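Local atomic coordinates of MutT/nudix family protein (Enterococcus faecalis, PDB entry 2FML), a protein that is of unknown function but, as a member of the MutT/nudix family with a probable NrtR-like winged-helix domain, may act as a nudix-related transcriptional regulator. Residues Ala53-Gly65 with Leu137-Leu151. Numbering follows the deposited sequence.
Sequences ADQLKVLLIQRKG and LIAGDDAKEVHWFNL
Leu60 sets a single methyl over the centre of the Phe149 ring, CD1 lying 3.6 Å from the ring centroid and 8° off its normal. Leu60 CG stands anti to its own carbonyl carbon (chi1 -63°), and the two side chains cross at about a right angle. Trp72 of strand 72-78 meets Phe149 edge-to-face. On the other face of the sheet, Leu59 CB sits 3.9 Å from Trp148 CZ3, over the six-membered ring but offset toward its rim. Leu59 CD2 touches Val146 CG2 at 3.6 Å. Trp148 NE1 hydrogen-bonds to Glu135 O.

Strands 55-63 and 145-151 run antiparallel within the nudix sheet. Leu60 and His147 form a hydrogen-bonded pair, with Leu60 N to His147 O at 3.0 Å and His147 N to Leu60 O at 3.1 Å.

Past the strand, the bent chain of Lys64 makes a weak bond from NZ to Asp141 O, 2.8 Å. Its salt bridge to Asp141 OD1 is long. Arg16 of the second subunit makes a salt bridge to Asp141 OD2. Backbone bonds and aromatic contacts thus join the strands, while the Asp141 carboxylate is shared between Lys64 and the other subunit, consistent with the turn helping to link the two chains.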
ATOM      1  N   ALA A  53       1.285  23.806 -22.306  1.00 58.84           N
ATOM      2  CA  ALA A  53       2.700  23.487 -22.254  1.00 58.73           C
ATOM      3  C   ALA A  53       3.012  22.037 -22.577  1.00 59.39           C
ATOM      4  O   ALA A  53       4.157  21.712 -22.914  1.00 60.12           O
ATOM      5  CB  ALA A  53       3.227  23.822 -20.893  1.00 58.92           C
ATOM      6  N   ASP A  54       2.000  21.173 -22.466  1.00 59.93           N
ATOM      7  CA  ASP A  54       2.151  19.703 -22.481  1.00 59.95           C
ATOM      8  C   ASP A  54       3.111  19.243 -21.364  1.00 59.47           C
ATOM      9  O   ASP A  54       4.020  18.454 -21.590  1.00 59.61           O
ATOM     10  CB  ASP A  54       2.549  19.181 -23.889  1.00 60.01           C
ATOM     11  CG  ASP A  54       2.079  17.733 -24.158  1.00 62.06           C
ATOM     12  OD1 ASP A  54       1.574  17.051 -23.232  1.00 65.29           O
ATOM     13  OD2 ASP A  54       2.199  17.256 -25.307  1.00 62.39           O
ATOM     14  N   GLN A  55       2.884  19.721 -20.144  1.00 59.27           N
ATOM     15  CA  GLN A  55       3.863  19.564 -19.060  1.00 60.05           C
ATOM     16  C   GLN A  55       3.202  18.850 -17.907  1.00 57.34           C
ATOM     17  O   GLN A  55       2.219  19.352 -17.395  1.00 56.61           O
ATOM     18  CB  GLN A  55       4.424  20.923 -18.579  1.00 58.99           C
ATOM     19  CG  GLN A  55       5.900  21.274 -18.981  1.00 64.86           C
ATOM     20  CD  GLN A  55       6.140  22.821 -19.375  1.00 66.29           C
ATOM     21  OE1 GLN A  55       5.719  23.745 -18.650  1.00 73.75           O
ATOM     22  NE2 GLN A  55       6.826  23.067 -20.530  1.00 69.98           N
ATOM     23  N   LEU A  56       3.724  17.672 -17.540  1.00 55.41           N
ATOM     24  CA  LEU A  56       3.446  17.084 -16.245  1.00 55.43           C
ATOM     25  C   LEU A  56       4.203  17.899 -15.200  1.00 55.23           C
ATOM     26  O   LEU A  56       5.332  18.318 -15.425  1.00 54.69           O
ATOM     27  CB  LEU A  56       3.924  15.650 -16.157  1.00 55.16           C
ATOM     28  CG  LEU A  56       3.273  14.522 -16.952  1.00 55.83           C
ATOM     29  CD1 LEU A  56       4.091  13.222 -16.675  1.00 55.81           C
ATOM     30  CD2 LEU A  56       1.818  14.301 -16.590  1.00 55.47           C
ATOM     31  N   LYS A  57       3.574  18.159 -14.067  1.00 54.44           N
ATOM     32  CA  LYS A  57       4.272  18.840 -12.985  1.00 53.56           C
ATOM     33  C   LYS A  57       4.053  18.075 -11.677  1.00 53.22           C
ATOM     34  O   LYS A  57       3.101  17.310 -11.539  1.00 53.38           O
ATOM     35  CB  LYS A  57       3.841  20.313 -12.865  1.00 53.16           C
ATOM     36  CG  LYS A  57       3.771  21.090 -14.154  1.00 53.11           C
ATOM     37  CD  LYS A  57       4.037  22.561 -13.948  1.00 51.02           C
ATOM     38  CE  LYS A  57       3.761  23.337 -15.222  1.00 54.70           C
ATOM     39  NZ  LYS A  57       3.884  24.843 -15.137  1.00 54.76           N
ATOM     40  N   VAL A  58       4.968  18.263 -10.730  1.00 52.75           N
ATOM     41  CA  VAL A  58       4.871  17.639  -9.426  1.00 52.01           C
ATOM     42  C   VAL A  58       5.176  18.720  -8.364  1.00 51.79           C
ATOM     43  O   VAL A  58       6.049  19.560  -8.584  1.00 50.89           O
ATOM     44  CB  VAL A  58       5.840  16.429  -9.310  1.00 52.47           C
ATOM     45  CG1 VAL A  58       7.309  16.879  -9.537  1.00 52.17           C
ATOM     46  CG2 VAL A  58       5.634  15.691  -7.918  1.00 51.14           C
ATOM     47  N   LEU A  59       4.420  18.742  -7.269  1.00 50.50           N
ATOM     48  CA  LEU A  59       4.600  19.783  -6.268  1.00 51.26           C
ATOM     49  C   LEU A  59       5.741  19.393  -5.296  1.00 52.38           C
ATOM     50  O   LEU A  59       5.741  18.261  -4.786  1.00 51.93           O
ATOM     51  CB  LEU A  59       3.296  20.021  -5.496  1.00 51.37           C
ATOM     52  CG  LEU A  59       3.239  21.196  -4.539  1.00 51.01           C
ATOM     53  CD1 LEU A  59       1.831  21.429  -4.122  1.00 53.93           C
ATOM     54  CD2 LEU A  59       4.099  20.819  -3.313  1.00 54.99           C
ATOM     55  N   LEU A  60       6.678  20.312  -5.073  1.00 51.76           N
ATOM     56  CA  LEU A  60       7.801  20.116  -4.109  1.00 53.16           C
ATOM     57  C   LEU A  60       7.827  21.330  -3.201  1.00 53.64           C
ATOM     58  O   LEU A  60       7.394  22.392  -3.594  1.00 53.15           O
ATOM     59  CB  LEU A  60       9.168  20.004  -4.794  1.00 51.11           C
ATOM     60  CG  LEU A  60       9.416  18.832  -5.732  1.00 50.76           C
ATOM     61  CD1 LEU A  60      10.859  18.818  -6.245  1.00 53.82           C
ATOM     62  CD2 LEU A  60       9.084  17.472  -5.013  1.00 50.32           C
ATOM     63  N   ILE A  61       8.347  21.167  -1.992  1.00 54.40           N
ATOM     64  CA  ILE A  61       8.533  22.294  -1.099  1.00 55.28           C
ATOM     65  C   ILE A  61       9.999  22.316  -0.777  1.00 55.31           C
ATOM     66  O   ILE A  61      10.647  21.268  -0.787  1.00 55.16           O
ATOM     67  CB  ILE A  61       7.771  22.138   0.250  1.00 54.93           C
ATOM     68  CG1 ILE A  61       8.239  20.844   0.964  1.00 56.69           C
ATOM     69  CG2 ILE A  61       6.287  22.157   0.038  1.00 55.87           C
ATOM     70  CD1 ILE A  61       8.194  20.881   2.496  1.00 58.48           C
ATOM     71  N   GLN A  62      10.517  23.518  -0.473  1.00 55.97           N
ATOM     72  CA  GLN A  62      11.851  23.680   0.091  1.00 55.37           C
ATOM     73  C   GLN A  62      11.686  23.747   1.592  1.00 55.96           C
ATOM     74  O   GLN A  62      11.043  24.657   2.125  1.00 55.85           O
ATOM     75  CB  GLN A  62      12.583  24.923  -0.420  1.00 55.32           C
ATOM     76  CG  GLN A  62      13.961  25.039   0.180  1.00 54.46           C
ATOM     77  CD  GLN A  62      14.787  26.174  -0.372  1.00 56.16           C
ATOM     78  OE1 GLN A  62      15.989  26.005  -0.693  1.00 55.29           O
ATOM     79  NE2 GLN A  62      14.185  27.332  -0.463  1.00 53.86           N
ATOM     80  N   ARG A  63      12.283  22.766   2.264  1.00 55.97           N
ATOM     81  CA  ARG A  63      12.174  22.655   3.721  1.00 56.32           C
ATOM     82  C   ARG A  63      12.887  23.797   4.394  1.00 56.84           C
ATOM     83  O   ARG A  63      13.987  24.156   4.025  1.00 58.30           O
ATOM     84  CB  ARG A  63      12.754  21.324   4.173  1.00 55.66           C
ATOM     85  CG  ARG A  63      12.044  20.081   3.492  1.00 54.98           C
ATOM     86  CD  ARG A  63      12.653  18.793   4.026  1.00 55.64           C
ATOM     87  NE  ARG A  63      12.848  18.829   5.477  1.00 54.25           N
ATOM     88  CZ  ARG A  63      11.923  18.528   6.390  1.00 53.40           C
ATOM     89  NH1 ARG A  63      10.678  18.156   6.020  1.00 49.17           N
ATOM     90  NH2 ARG A  63      12.250  18.623   7.685  1.00 55.88           N
ATOM     91  N   LYS A  64      12.276  24.380   5.396  1.00 57.23           N
ATOM     92  CA  LYS A  64      12.953  25.456   6.028  1.00 57.56           C
ATOM     93  C   LYS A  64      13.700  25.054   7.312  1.00 56.97           C
ATOM     94  O   LYS A  64      14.601  25.748   7.743  1.00 55.68           O
ATOM     95  CB  LYS A  64      12.007  26.642   6.199  1.00 58.81           C
ATOM     96  CG  LYS A  64      11.193  26.750   7.436  1.00 61.46           C
ATOM     97  CD  LYS A  64      10.990  28.306   7.704  1.00 64.25           C
ATOM     98  CE  LYS A  64      10.241  29.050   6.545  1.00 65.61           C
ATOM     99  NZ  LYS A  64       9.302  30.158   7.036  1.00 66.29           N
ATOM    100  N   GLY A  65      13.346  23.895   7.857  1.00 56.77           N
ATOM    101  CA  GLY A  65      13.934  23.382   9.069  1.00 55.92           C
ATOM    102  C   GLY A  65      14.545  22.020   8.863  1.00 55.82           C
ATOM    103  O   GLY A  65      14.243  21.313   7.853  1.00 55.85           O
ATOM    104  N   LEU A 137      -0.743  28.125  -5.075  1.00 58.16           N
ATOM    105  CA  LEU A 137      -0.054  27.458  -3.989  1.00 57.38           C
ATOM    106  C   LEU A 137       0.229  28.533  -2.944  1.00 57.52           C
ATOM    107  O   LEU A 137       0.571  29.628  -3.315  1.00 57.72           O
ATOM    108  CB  LEU A 137       1.252  26.855  -4.532  1.00 55.46           C
ATOM    109  CG  LEU A 137       1.158  25.845  -5.665  1.00 52.50           C
ATOM    110  CD1 LEU A 137       2.565  25.310  -6.033  1.00 45.83           C
ATOM    111  CD2 LEU A 137       0.223  24.677  -5.278  1.00 44.23           C
ATOM    112  N   ILE A 138       0.061  28.234  -1.656  1.00 58.39           N
ATOM    113  CA  ILE A 138       0.624  29.089  -0.589  1.00 59.20           C
ATOM    114  C   ILE A 138       1.407  28.295   0.467  1.00 59.40           C
ATOM    115  O   ILE A 138       0.889  27.364   1.083  1.00 59.89           O
ATOM    116  CB  ILE A 138      -0.391  30.086   0.021  1.00 58.89           C
ATOM    117  CG1 ILE A 138      -1.743  29.408   0.242  1.00 59.37           C
ATOM    118  CG2 ILE A 138      -0.532  31.329  -0.911  1.00 60.50           C
ATOM    119  CD1 ILE A 138      -2.977  30.266  -0.128  1.00 56.18           C
ATOM    120  N   ALA A 139       2.664  28.669   0.646  1.00 59.40           N
ATOM    121  CA  ALA A 139       3.524  28.025   1.602  1.00 60.64           C
ATOM    122  C   ALA A 139       2.940  28.034   3.023  1.00 61.31           C
ATOM    123  O   ALA A 139       2.296  28.995   3.445  1.00 61.87           O
ATOM    124  CB  ALA A 139       4.914  28.682   1.569  1.00 60.99           C
ATOM    125  N   GLY A 140       3.132  26.950   3.751  1.00 61.53           N
ATOM    126  CA  GLY A 140       2.870  26.970   5.174  1.00 62.01           C
ATOM    127  C   GLY A 140       4.170  27.444   5.785  1.00 63.09           C
ATOM    128  O   GLY A 140       5.138  27.733   5.063  1.00 62.80           O
ATOM    129  N   ASP A 141       4.203  27.497   7.112  1.00 64.30           N
ATOM    130  CA  ASP A 141       5.329  28.058   7.864  1.00 65.25           C
ATOM    131  C   ASP A 141       6.646  27.304   7.673  1.00 65.06           C
ATOM    132  O   ASP A 141       7.711  27.940   7.617  1.00 65.51           O
ATOM    133  CB  ASP A 141       4.999  28.114   9.354  1.00 65.94           C
ATOM    134  CG  ASP A 141       5.996  28.967  10.141  1.00 68.90           C
ATOM    135  OD1 ASP A 141       6.378  30.069   9.656  1.00 70.44           O
ATOM    136  OD2 ASP A 141       6.398  28.525  11.246  1.00 72.14           O
ATOM    137  N   ASP A 142       6.556  25.975   7.587  1.00 64.41           N
ATOM    138  CA  ASP A 142       7.733  25.061   7.383  1.00 65.21           C
ATOM    139  C   ASP A 142       8.243  24.918   5.939  1.00 64.13           C
ATOM    140  O   ASP A 142       9.178  24.162   5.665  1.00 64.16           O
ATOM    141  CB  ASP A 142       7.471  23.671   7.986  1.00 64.10           C
ATOM    142  CG  ASP A 142       7.121  23.736   9.480  1.00 68.27           C
ATOM    143  OD1 ASP A 142       7.685  24.594  10.229  1.00 68.55           O
ATOM    144  OD2 ASP A 142       6.278  22.914   9.909  1.00 73.80           O
ATOM    145  N   ALA A 143       7.650  25.673   5.029  1.00 63.13           N
ATOM    146  CA  ALA A 143       8.015  25.590   3.654  1.00 62.63           C
ATOM    147  C   ALA A 143       8.530  26.939   3.265  1.00 62.82           C
ATOM    148  O   ALA A 143       7.803  27.940   3.405  1.00 63.81           O
ATOM    149  CB  ALA A 143       6.809  25.205   2.825  1.00 62.42           C
ATOM    150  N   LYS A 144       9.785  26.974   2.820  1.00 62.53           N
ATOM    151  CA  LYS A 144      10.458  28.217   2.390  1.00 62.61           C
ATOM    152  C   LYS A 144       9.985  28.587   0.990  1.00 61.63           C
ATOM    153  O   LYS A 144       9.971  29.730   0.603  1.00 61.91           O
ATOM    154  CB  LYS A 144      11.975  28.004   2.326  1.00 62.83           C
ATOM    155  CG  LYS A 144      12.803  28.732   3.339  1.00 64.22           C
ATOM    156  CD  LYS A 144      14.284  28.572   2.989  1.00 66.61           C
ATOM    157  CE  LYS A 144      14.859  29.770   2.244  1.00 67.87           C
ATOM    158  NZ  LYS A 144      16.354  29.804   2.402  1.00 67.63           N
ATOM    159  N   GLU A 145       9.651  27.581   0.213  1.00 60.92           N
ATOM    160  CA  GLU A 145       9.076  27.764  -1.105  1.00 60.07           C
ATOM    161  C   GLU A 145       8.240  26.542  -1.392  1.00 58.80           C
ATOM    162  O   GLU A 145       8.440  25.470  -0.797  1.00 58.88           O
ATOM    163  CB  GLU A 145      10.146  27.807  -2.172  1.00 60.20           C
ATOM    164  CG  GLU A 145      11.229  28.796  -1.957  1.00 62.81           C
ATOM    165  CD  GLU A 145      11.650  29.359  -3.262  1.00 66.98           C
ATOM    166  OE1 GLU A 145      12.546  28.743  -3.899  1.00 68.63           O
ATOM    167  OE2 GLU A 145      11.053  30.391  -3.660  1.00 65.91           O
ATOM    168  N   VAL A 146       7.302  26.725  -2.299  1.00 57.02           N
ATOM    169  CA  VAL A 146       6.409  25.668  -2.745  1.00 56.60           C
ATOM    170  C   VAL A 146       6.167  25.932  -4.236  1.00 54.74           C
ATOM    171  O   VAL A 146       5.813  27.028  -4.635  1.00 52.28           O
ATOM    172  CB  VAL A 146       5.064  25.543  -1.887  1.00 56.36           C
ATOM    173  CG1 VAL A 146       4.144  26.732  -2.092  1.00 56.09           C
ATOM    174  CG2 VAL A 146       4.346  24.252  -2.255  1.00 57.49           C
ATOM    175  N   HIS A 147       6.409  24.925  -5.058  1.00 53.46           N
ATOM    176  CA  HIS A 147       6.341  25.146  -6.505  1.00 52.60           C
ATOM    177  C   HIS A 147       5.882  23.888  -7.157  1.00 52.79           C
ATOM    178  O   HIS A 147       6.158  22.774  -6.681  1.00 53.27           O
ATOM    179  CB  HIS A 147       7.714  25.481  -7.088  1.00 51.48           C
ATOM    180  CG  HIS A 147       8.322  26.749  -6.581  1.00 52.23           C
ATOM    181  ND1 HIS A 147       9.543  26.783  -5.925  1.00 53.61           N
ATOM    182  CD2 HIS A 147       7.897  28.038  -6.657  1.00 51.26           C
ATOM    183  CE1 HIS A 147       9.837  28.041  -5.622  1.00 52.53           C
ATOM    184  NE2 HIS A 147       8.847  28.815  -6.034  1.00 53.06           N
ATOM    185  N   TRP A 148       5.247  24.070  -8.303  1.00 53.44           N
ATOM    186  CA  TRP A 148       4.987  22.999  -9.244  1.00 52.74           C
ATOM    187  C   TRP A 148       6.257  22.845 -10.066  1.00 53.13           C
ATOM    188  O   TRP A 148       6.593  23.714 -10.860  1.00 54.09           O
ATOM    189  CB  TRP A 148       3.812  23.406 -10.170  1.00 51.79           C
ATOM    190  CG  TRP A 148       2.456  23.280  -9.525  1.00 51.08           C
ATOM    191  CD1 TRP A 148       1.581  24.310  -9.171  1.00 50.95           C
ATOM    192  CD2 TRP A 148       1.791  22.057  -9.174  1.00 52.20           C
ATOM    193  NE1 TRP A 148       0.454  23.781  -8.596  1.00 50.98           N
ATOM    194  CE2 TRP A 148       0.545  22.406  -8.606  1.00 49.97           C
ATOM    195  CE3 TRP A 148       2.139  20.691  -9.273  1.00 52.46           C
ATOM    196  CZ2 TRP A 148      -0.352  21.451  -8.149  1.00 49.93           C
ATOM    197  CZ3 TRP A 148       1.239  19.739  -8.832  1.00 52.56           C
ATOM    198  CH2 TRP A 148      -0.021  20.137  -8.300  1.00 51.80           C
ATOM    199  N   PHE A 149       6.972  21.742  -9.873  1.00 54.28           N
ATOM    200  CA  PHE A 149       8.153  21.440 -10.656  1.00 54.57           C
ATOM    201  C   PHE A 149       7.741  20.781 -11.959  1.00 55.43           C
ATOM    202  O   PHE A 149       6.893  19.902 -11.991  1.00 55.74           O
ATOM    203  CB  PHE A 149       9.095  20.508  -9.876  1.00 53.56           C
ATOM    204  CG  PHE A 149      10.075  21.239  -8.961  1.00 51.85           C
ATOM    205  CD1 PHE A 149       9.617  22.037  -7.909  1.00 47.35           C
ATOM    206  CD2 PHE A 149      11.465  21.060  -9.121  1.00 51.70           C
ATOM    207  CE1 PHE A 149      10.508  22.717  -7.085  1.00 47.72           C
ATOM    208  CE2 PHE A 149      12.400  21.717  -8.275  1.00 46.39           C
ATOM    209  CZ  PHE A 149      11.908  22.566  -7.283  1.00 49.95           C
ATOM    210  N   ASN A 150       8.364  21.199 -13.034  1.00 55.90           N
ATOM    211  CA  ASN A 150       8.260  20.485 -14.283  1.00 56.78           C
ATOM    212  C   ASN A 150       8.765  19.062 -14.164  1.00 56.28           C
ATOM    213  O   ASN A 150       9.892  18.827 -13.726  1.00 55.40           O
ATOM    214  CB  ASN A 150       9.165  21.176 -15.280  1.00 58.10           C
ATOM    215  CG  ASN A 150       8.468  21.491 -16.525  1.00 64.58           C
ATOM    216  OD1 ASN A 150       8.153  22.674 -16.783  1.00 69.60           O
ATOM    217  ND2 ASN A 150       8.122  20.435 -17.309  1.00 67.52           N
ATOM    218  N   LEU A 151       7.962  18.110 -14.585  1.00 56.08           N
ATOM    219  CA  LEU A 151       8.372  16.717 -14.551  1.00 56.31           C
ATOM    220  C   LEU A 151       8.433  16.111 -15.988  1.00 56.92           C
ATOM    221  O   LEU A 151       7.424  16.018 -16.700  1.00 57.44           O
ATOM    222  CB  LEU A 151       7.417  15.961 -13.627  1.00 54.74           C
ATOM    223  CG  LEU A 151       7.302  14.459 -13.887  1.00 58.42           C
ATOM    224  CD1 LEU A 151       8.559  13.656 -13.460  1.00 53.82           C
ATOM    225  CD2 LEU A 151       6.038  13.942 -13.188  1.00 59.52           C
TER
HETATM  226  O   HOH W   1       6.250  16.100 -18.953  1.00 42.15           O